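Long-range contacts in endonuclease V (Homo sapiens, PDB 6OZE), which probably cleaves inosine-containing RNA in a metal-ion-dependent hydrolysis, as an endoribonuclease of the RNase H-like superfamily: residues 112-117 against 141-146; 91-96 against 132-137. The protein carries 4 engineered substitutions. All coordinates share one frame; numbering follows the deposited sequence. Where two conformers were deposited one is given.

Interaction 1 of 2, residues 112-117 against 141-146; sequences PQVLLV and PCVGVA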
ATOM      1  N   PRO A 112       7.342  10.544   7.018  1.00 25.23           N
ATOM      2  CA  PRO A 112       7.493   9.115   7.303  1.00 22.91           C
ATOM      3  C   PRO A 112       8.766   8.553   6.690  1.00 25.75           C
ATOM      4  O   PRO A 112       9.248   9.015   5.654  1.00 26.06           O
ATOM      5  CB  PRO A 112       6.256   8.499   6.646  1.00 23.40           C
ATOM      6  CG  PRO A 112       5.852   9.476   5.578  1.00 24.95           C
ATOM      7  CD  PRO A 112       6.190  10.829   6.145  1.00 24.98           C
ATOM      8  N   GLN A 113       9.300   7.512   7.329  1.00 22.71           N
ATOM      9  CA  GLN A 113      10.449   6.807   6.771  1.00 25.29           C
ATOM     10  C   GLN A 113      10.038   5.685   5.827  1.00 20.96           C
ATOM     11  O   GLN A 113      10.897   5.136   5.115  1.00 23.79           O
ATOM     12  CB  GLN A 113      11.309   6.246   7.911  1.00 25.25           C
ATOM     13  CG  GLN A 113      11.992   7.333   8.724  1.00 26.29           C
ATOM     14  CD  GLN A 113      12.411   6.845  10.082  1.00 26.61           C
ATOM     15  OE1 GLN A 113      11.599   6.808  11.002  1.00 26.60           O
ATOM     16  NE2 GLN A 113      13.674   6.447  10.221  1.00 31.11           N
ATOM     17  N   VAL A 114       8.754   5.345   5.816  1.00 19.43           N
ATOM     18  CA  VAL A 114       8.205   4.275   4.991  1.00 19.62           C
ATOM     19  C   VAL A 114       6.702   4.504   4.934  1.00 18.45           C
ATOM     20  O   VAL A 114       6.099   4.990   5.897  1.00 20.19           O
ATOM     21  CB  VAL A 114       8.557   2.890   5.610  1.00 18.83           C
ATOM     22  CG1 VAL A 114       8.072   2.796   7.074  1.00 24.14           C
ATOM     23  CG2 VAL A 114       7.957   1.749   4.786  1.00 21.70           C
ATOM     24  N   LEU A 115       6.090   4.143   3.810  1.00 18.23           N
ATOM     25  CA  LEU A 115       4.644   4.228   3.653  1.00 19.93           C
ATOM     26  C   LEU A 115       4.079   2.827   3.517  1.00 18.95           C
ATOM     27  O   LEU A 115       4.584   2.027   2.719  1.00 21.28           O
ATOM     28  CB  LEU A 115       4.270   4.996   2.379  1.00 20.75           C
ATOM     29  CG  LEU A 115       4.657   6.467   2.276  1.00 24.76           C
ATOM     30  CD1 LEU A 115       4.247   6.998   0.887  1.00 25.19           C
ATOM     31  CD2 LEU A 115       3.966   7.246   3.373  1.00 23.68           C
ATOM     32  N   LEU A 116       3.018   2.555   4.257  1.00 18.09           N
ATOM     33  CA  LEU A 116       2.163   1.402   4.012  1.00 17.86           C
ATOM     34  C   LEU A 116       0.997   1.889   3.159  1.00 21.32           C
ATOM     35  O   LEU A 116       0.266   2.809   3.560  1.00 20.37           O
ATOM     36  CB  LEU A 116       1.657   0.795   5.314  1.00 19.72           C
ATOM     37  CG  LEU A 116       2.726   0.335   6.316  1.00 22.32           C
ATOM     38  CD1 LEU A 116       2.060  -0.435   7.460  1.00 23.33           C
ATOM     39  CD2 LEU A 116       3.817  -0.528   5.658  1.00 21.87           C
ATOM     40  N   VAL A 117       0.819   1.268   2.000  1.00 19.95           N
ATOM     41  CA  VAL A 117      -0.123   1.726   0.982  1.00 20.41           C
ATOM     42  C   VAL A 117      -1.250   0.720   0.872  1.00 24.75           C
ATOM     43  O   VAL A 117      -1.001  -0.482   0.712  1.00 24.03           O
ATOM     44  CB  VAL A 117       0.592   1.847  -0.367  1.00 20.35           C
ATOM     45  CG1 VAL A 117      -0.377   2.293  -1.461  1.00 24.69           C
ATOM     46  CG2 VAL A 117       1.720   2.811  -0.238  1.00 23.36           C
ATOM     47  N   PRO A 141      10.654   4.435   0.847  1.00 23.98           N
ATOM     48  CA  PRO A 141      10.303   3.030   1.047  1.00 25.22           C
ATOM     49  C   PRO A 141       8.794   2.886   1.130  1.00 22.80           C
ATOM     50  O   PRO A 141       8.112   3.641   1.833  1.00 21.46           O
ATOM     51  CB  PRO A 141      10.972   2.698   2.384  1.00 24.59           C
ATOM     52  CG  PRO A 141      12.162   3.628   2.436  1.00 23.94           C
ATOM     53  CD  PRO A 141      11.629   4.917   1.843  1.00 24.96           C
ATOM     54  N   CYS A 142       8.249   1.952   0.349  0.68 21.00           N
ATOM     55  CA  CYS A 142       6.808   1.751   0.307  0.68 19.86           C
ATOM     56  C   CYS A 142       6.498   0.266   0.262  0.68 20.13           C
ATOM     57  O   CYS A 142       7.187  -0.497  -0.419  0.68 23.26           O
ATOM     58  CB  CYS A 142       6.171   2.393  -0.931  0.68 20.21           C
ATOM     59  SG  CYS A 142       5.937   4.176  -0.861  0.68 21.71           S
ATOM     60  N   VAL A 143       5.441  -0.114   0.975  1.00 20.27           N
ATOM     61  CA  VAL A 143       4.958  -1.489   1.047  1.00 21.75           C
ATOM     62  C   VAL A 143       3.517  -1.511   0.557  1.00 21.18           C
ATOM     63  O   VAL A 143       2.689  -0.704   1.009  1.00 19.97           O
ATOM     64  CB  VAL A 143       5.015  -1.993   2.495  1.00 20.98           C
ATOM     65  CG1 VAL A 143       4.417  -3.408   2.597  1.00 23.03           C
ATOM     66  CG2 VAL A 143       6.444  -1.953   3.000  1.00 25.50           C
ATOM     67  N   GLY A 144       3.212  -2.445  -0.339  1.00 20.88           N
ATOM     68  CA  GLY A 144       1.837  -2.665  -0.740  1.00 22.43           C
ATOM     69  C   GLY A 144       1.141  -3.610   0.219  1.00 24.05           C
ATOM     70  O   GLY A 144       1.618  -4.728   0.457  1.00 23.78           O
ATOM     71  N   VAL A 145       0.042  -3.164   0.819  1.00 21.97           N
ATOM     72  CA  VAL A 145      -0.760  -3.968   1.736  1.00 23.07           C
ATOM     73  C   VAL A 145      -2.133  -4.105   1.102  1.00 29.05           C
ATOM     74  O   VAL A 145      -2.912  -3.143   1.082  1.00 29.15           O
ATOM     75  CB  VAL A 145      -0.874  -3.315   3.123  1.00 22.16           C
ATOM     76  CG1 VAL A 145      -1.724  -4.178   4.064  1.00 25.68           C
ATOM     77  CG2 VAL A 145       0.510  -3.033   3.694  1.00 26.83           C
ATOM     78  N   ALA A 146      -2.438  -5.289   0.587  1.00 24.12           N
ATOM     79  CA  ALA A 146      -3.701  -5.539  -0.082  1.00 27.89           C
ATOM     80  C   ALA A 146      -4.569  -6.467   0.756  1.00 37.03           C
ATOM     81  O   ALA A 146      -4.075  -7.389   1.418  1.00 34.26           O
ATOM     82  CB  ALA A 146      -3.495  -6.113  -1.486  1.00 31.39           C
TER

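Interaction 2 of 2, residues 91-96 against 132-137; sequences REVPFL and SHLGVL. Engineered in segment 132-137: Ser132 (natural residue Cys).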
ATOM      1  N   ARG A  91      -4.949   7.121 -11.449  1.00 28.64           N
ATOM      2  CA  ARG A  91      -6.032   7.893 -10.852  1.00 37.05           C
ATOM      3  C   ARG A  91      -5.680   8.417  -9.469  1.00 35.90           C
ATOM      4  O   ARG A  91      -6.092   9.528  -9.116  1.00 38.34           O
ATOM      5  CB  ARG A  91      -7.294   7.032 -10.747  1.00 39.04           C
ATOM      6  CG  ARG A  91      -7.536   6.157 -11.962  1.00 44.59           C
ATOM      7  CD  ARG A  91      -8.968   6.236 -12.414  1.00 54.22           C
ATOM      8  NE  ARG A  91      -9.916   5.837 -11.385  1.00 55.04           N
ATOM      9  CZ  ARG A  91     -11.151   6.319 -11.293  1.00 52.04           C
ATOM     10  NH1 ARG A  91     -11.580   7.232 -12.151  1.00 49.19           N
ATOM     11  NH2 ARG A  91     -11.955   5.894 -10.336  1.00 52.29           N
ATOM     12  N   GLU A  92      -4.917   7.653  -8.689  1.00 29.29           N
ATOM     13  CA  GLU A  92      -4.724   7.891  -7.260  1.00 28.75           C
ATOM     14  C   GLU A  92      -3.399   8.553  -6.913  1.00 30.25           C
ATOM     15  O   GLU A  92      -3.356   9.421  -6.030  1.00 27.29           O
ATOM     16  CB  GLU A  92      -4.803   6.568  -6.493  1.00 34.94           C
ATOM     17  CG  GLU A  92      -6.165   5.911  -6.503  1.00 38.25           C
ATOM     18  CD  GLU A  92      -6.209   4.688  -5.604  1.00 36.00           C
ATOM     19  OE1 GLU A  92      -5.204   4.429  -4.911  1.00 42.52           O
ATOM     20  OE2 GLU A  92      -7.246   3.995  -5.585  1.00 48.91           O
ATOM     21  N   VAL A  93      -2.307   8.145  -7.566  1.00 25.57           N
ATOM     22  CA  VAL A  93      -0.983   8.659  -7.189  1.00 23.87           C
ATOM     23  C   VAL A  93      -0.879  10.176  -7.215  1.00 23.05           C
ATOM     24  O   VAL A  93      -0.246  10.742  -6.302  1.00 25.39           O
ATOM     25  CB  VAL A  93       0.121   7.936  -7.973  1.00 25.38           C
ATOM     26  CG1 VAL A  93       1.446   8.658  -7.803  1.00 30.83           C
ATOM     27  CG2 VAL A  93       0.265   6.499  -7.502  1.00 28.04           C
ATOM     28  N   PRO A  94      -1.443  10.910  -8.196  1.00 24.84           N
ATOM     29  CA  PRO A  94      -1.295  12.373  -8.168  1.00 25.50           C
ATOM     30  C   PRO A  94      -1.701  12.988  -6.841  1.00 27.67           C
ATOM     31  O   PRO A  94      -1.027  13.899  -6.340  1.00 26.73           O
ATOM     32  CB  PRO A  94      -2.207  12.839  -9.305  1.00 25.95           C
ATOM     33  CG  PRO A  94      -2.214  11.705 -10.251  1.00 27.38           C
ATOM     34  CD  PRO A  94      -2.190  10.477  -9.395  1.00 25.54           C
ATOM     35  N   PHE A  95      -2.794  12.509  -6.257  1.00 23.71           N
ATOM     36  CA  PHE A  95      -3.297  13.116  -5.033  1.00 24.14           C
ATOM     37  C   PHE A  95      -2.497  12.690  -3.818  1.00 23.71           C
ATOM     38  O   PHE A  95      -2.234  13.507  -2.928  1.00 24.08           O
ATOM     39  CB  PHE A  95      -4.779  12.794  -4.877  1.00 25.49           C
ATOM     40  CG  PHE A  95      -5.576  13.203  -6.063  1.00 29.24           C
ATOM     41  CD1 PHE A  95      -5.863  14.538  -6.280  1.00 29.28           C
ATOM     42  CD2 PHE A  95      -5.978  12.272  -7.003  1.00 33.61           C
ATOM     43  CE1 PHE A  95      -6.573  14.934  -7.392  1.00 33.68           C
ATOM     44  CE2 PHE A  95      -6.683  12.672  -8.127  1.00 37.22           C
ATOM     45  CZ  PHE A  95      -6.985  13.999  -8.315  1.00 37.89           C
ATOM     46  N   LEU A  96      -2.101  11.422  -3.763  1.00 21.91           N
ATOM     47  CA  LEU A  96      -1.281  10.988  -2.647  1.00 21.02           C
ATOM     48  C   LEU A  96       0.078  11.666  -2.686  1.00 22.49           C
ATOM     49  O   LEU A  96       0.611  12.071  -1.648  1.00 23.51           O
ATOM     50  CB  LEU A  96      -1.131   9.469  -2.692  1.00 22.23           C
ATOM     51  CG  LEU A  96      -2.448   8.711  -2.529  1.00 25.10           C
ATOM     52  CD1 LEU A  96      -2.179   7.193  -2.599  1.00 29.56           C
ATOM     53  CD2 LEU A  96      -3.084   9.065  -1.195  1.00 25.18           C
ATOM     54  N   SER A 132       4.201   0.728  -5.739  1.00 22.90           N
ATOM     55  CA  SER A 132       5.468   0.923  -6.436  0.90 21.07           C
ATOM     56  C   SER A 132       5.497   2.270  -7.138  1.00 22.94           C
ATOM     57  O   SER A 132       6.531   2.951  -7.160  1.00 23.60           O
ATOM     58  CB  SER A 132       5.652  -0.167  -7.482  0.90 25.20           C
ATOM     59  OG  SER A 132       5.890  -1.403  -6.832  0.90 28.83           O
ATOM     60  N   HIS A 133       4.369   2.642  -7.739  1.00 22.79           N
ATOM     61  CA  HIS A 133       4.271   3.890  -8.480  1.00 21.18           C
ATOM     62  C   HIS A 133       4.434   5.073  -7.533  1.00 22.91           C
ATOM     63  O   HIS A 133       5.195   6.011  -7.817  1.00 23.26           O
ATOM     64  CB  HIS A 133       2.902   3.899  -9.163  1.00 22.75           C
ATOM     65  CG  HIS A 133       2.784   4.812 -10.350  1.00 21.53           C
ATOM     66  ND1 HIS A 133       2.108   4.432 -11.487  1.00 24.59           N
ATOM     67  CD2 HIS A 133       3.233   6.068 -10.576  1.00 25.02           C
ATOM     68  CE1 HIS A 133       2.133   5.422 -12.366  1.00 25.81           C
ATOM     69  NE2 HIS A 133       2.825   6.419 -11.842  1.00 25.29           N
ATOM     70  N   LEU A 134       3.752   5.030  -6.382  1.00 18.27           N
ATOM     71  CA  LEU A 134       3.925   6.077  -5.383  1.00 19.88           C
ATOM     72  C   LEU A 134       5.334   6.047  -4.800  1.00 20.74           C
ATOM     73  O   LEU A 134       5.939   7.102  -4.571  1.00 22.50           O
ATOM     74  CB  LEU A 134       2.870   5.918  -4.282  1.00 19.89           C
ATOM     75  CG  LEU A 134       2.890   6.964  -3.170  1.00 19.90           C
ATOM     76  CD1 LEU A 134       2.525   8.361  -3.712  1.00 20.96           C
ATOM     77  CD2 LEU A 134       1.927   6.548  -2.074  1.00 21.41           C
ATOM     78  N   GLY A 135       5.877   4.847  -4.546  1.00 20.52           N
ATOM     79  CA  GLY A 135       7.213   4.762  -3.974  1.00 24.82           C
ATOM     80  C   GLY A 135       8.287   5.371  -4.858  1.00 22.23           C
ATOM     81  O   GLY A 135       9.156   6.110  -4.388  1.00 24.75           O
ATOM     82  N   VAL A 136       8.266   5.059  -6.155  1.00 23.35           N
ATOM     83  CA  VAL A 136       9.296   5.578  -7.053  0.65 20.64           C
ATOM     84  C   VAL A 136       9.212   7.098  -7.148  1.00 22.36           C
ATOM     85  O   VAL A 136      10.232   7.795  -7.186  1.00 25.86           O
ATOM     86  CB  VAL A 136       9.197   4.902  -8.437  0.65 24.93           C
ATOM     87  CG1 VAL A 136       9.960   5.688  -9.489  0.65 28.01           C
ATOM     88  CG2 VAL A 136       9.724   3.467  -8.369  0.65 27.19           C
ATOM     89  N   LEU A 137       7.985   7.634  -7.204  1.00 22.79           N
ATOM     90  CA  LEU A 137       7.820   9.073  -7.388  1.00 23.67           C
ATOM     91  C   LEU A 137       8.116   9.860  -6.114  1.00 25.05           C
ATOM     92  O   LEU A 137       8.665  10.960  -6.196  1.00 25.60           O
ATOM     93  CB  LEU A 137       6.420   9.371  -7.923  1.00 22.93           C
ATOM     94  CG  LEU A 137       6.188   8.985  -9.387  1.00 27.83           C
ATOM     95  CD1 LEU A 137       4.732   9.222  -9.754  1.00 32.32           C
ATOM     96  CD2 LEU A 137       7.100   9.771 -10.327  1.00 30.29           C
TER

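Interaction 1 of 2, residues 112-117 against 141-146
Leu115 and Val143 are joined by the second of four backbone hydrogen bonds that pair the parallel strands 115-117 and 142-146. The set starts at Leu115 N, which donates a hydrogen bond to Pro141 O (2.9 Å). Leu115 O accepts from Val143 N. Val117 N then reaches Val143 O, and Val117 O accepts from Val145 N, also at 2.9 Å. Leu115 and Val117 thus spend both N-H and C=O on this neighbour, whereas Leu116 turns its backbone to Gly41 and Val43 of strand 39-47, and Cys142 bonds to Gly204. Two carbonyls draw a further CA-H...O contact: Pro141 O from Val114 CA, and Leu115 O from Cys142 CA at 3.3 Å. Gln113 OE1 accepts from the backbone N of Gln38 and of Arg39, and Gln113 NE2 donates to Gly36 O. On one face Leu116 CD2 lies beside Val143 CB (3.7 Å), both side chains pointing the same way beneath helix 209-218. The other face has Leu115 CD1 against Cys142 SG (3.7 Å), under helix 130-138. With that helix as the crossover, the pair forms a classic beta-alpha-beta unit in the centre of an RNase H-like sheet.

Interaction 2 of 2, residues 91-96 against 132-137
Helix-on-helix packing above the central sheet of an RNase H-like fold is illustrated by Val93 of helix 89-106 and Leu134 of helix 130-138, the closest CA pair of the two segments. The two segments run in broadly the same direction, 36° apart, with their axes 9.8 Å from each other at the closest. Between them the contact is wholly apolar packing, and Val93 is its centre. The valine points at the other helix and forks. Val93 CG1 is anti to the backbone N (chi1 168°) and heads for Leu137 CD1 at 3.9 Å, while Val93 CG2 settles near the peptide link from His133 to Leu134, 3.9 Å from Leu134 N and 4.1 Å from His133 CB. One small branched side chain therefore touches three residues of the opposite helix, His133, Leu134 and Leu137, at i, i+1 and i+4.

The imidazole of His133 meets Val93 CG2 obliquely, and Leu137 CD1 lies at the ring's edge, in its plane. Phe90 packs edge-to-face with the same ring and Phe128 also meets it, aromatic neighbours that, with the aliphatic ones, probably limit its rotation. Leu137 sits at the outer, exposed margin, where it also touches Leu97 one turn further along helix 89-106. Toward the sheet, Leu96 takes over from Val93 and rests as well on Val43 and Val45 of strand 39-47. Its side chain and that of Leu134 meet at about a right angle. Leu134 carries CG anti to its own N (chi1 -178°), which extends the isobutyl group across to the other helix and presents two methyls there: Leu134 CD1 lies 4.0 Å from Leu96 CB, and Leu134 CD2 lies 4.2 Å from Leu96 CD1.

How the interactions relate
Followed from the N terminus, the chain passes through segment 91-96 near the start of helix 89-106, continues into strand 115-118, returns through helix 130-138 and ends this passage in strand 142-146. The segments alternate, so the two loops cross: interaction 2 closes the one from 91-96 to 132-137, and interaction 1 closes the one from 112-117 to 141-146. Helix 130-138 is at once the crossover connecting the strands of interaction 1 and a partner in interaction 2. The layers meet directly, with Cys142 SG 3.4 Å from Gly135 CA and Leu115 CD1 3.8 Å from Leu134 CD2. Sheet pairing and helix packing are thereby joined in one core.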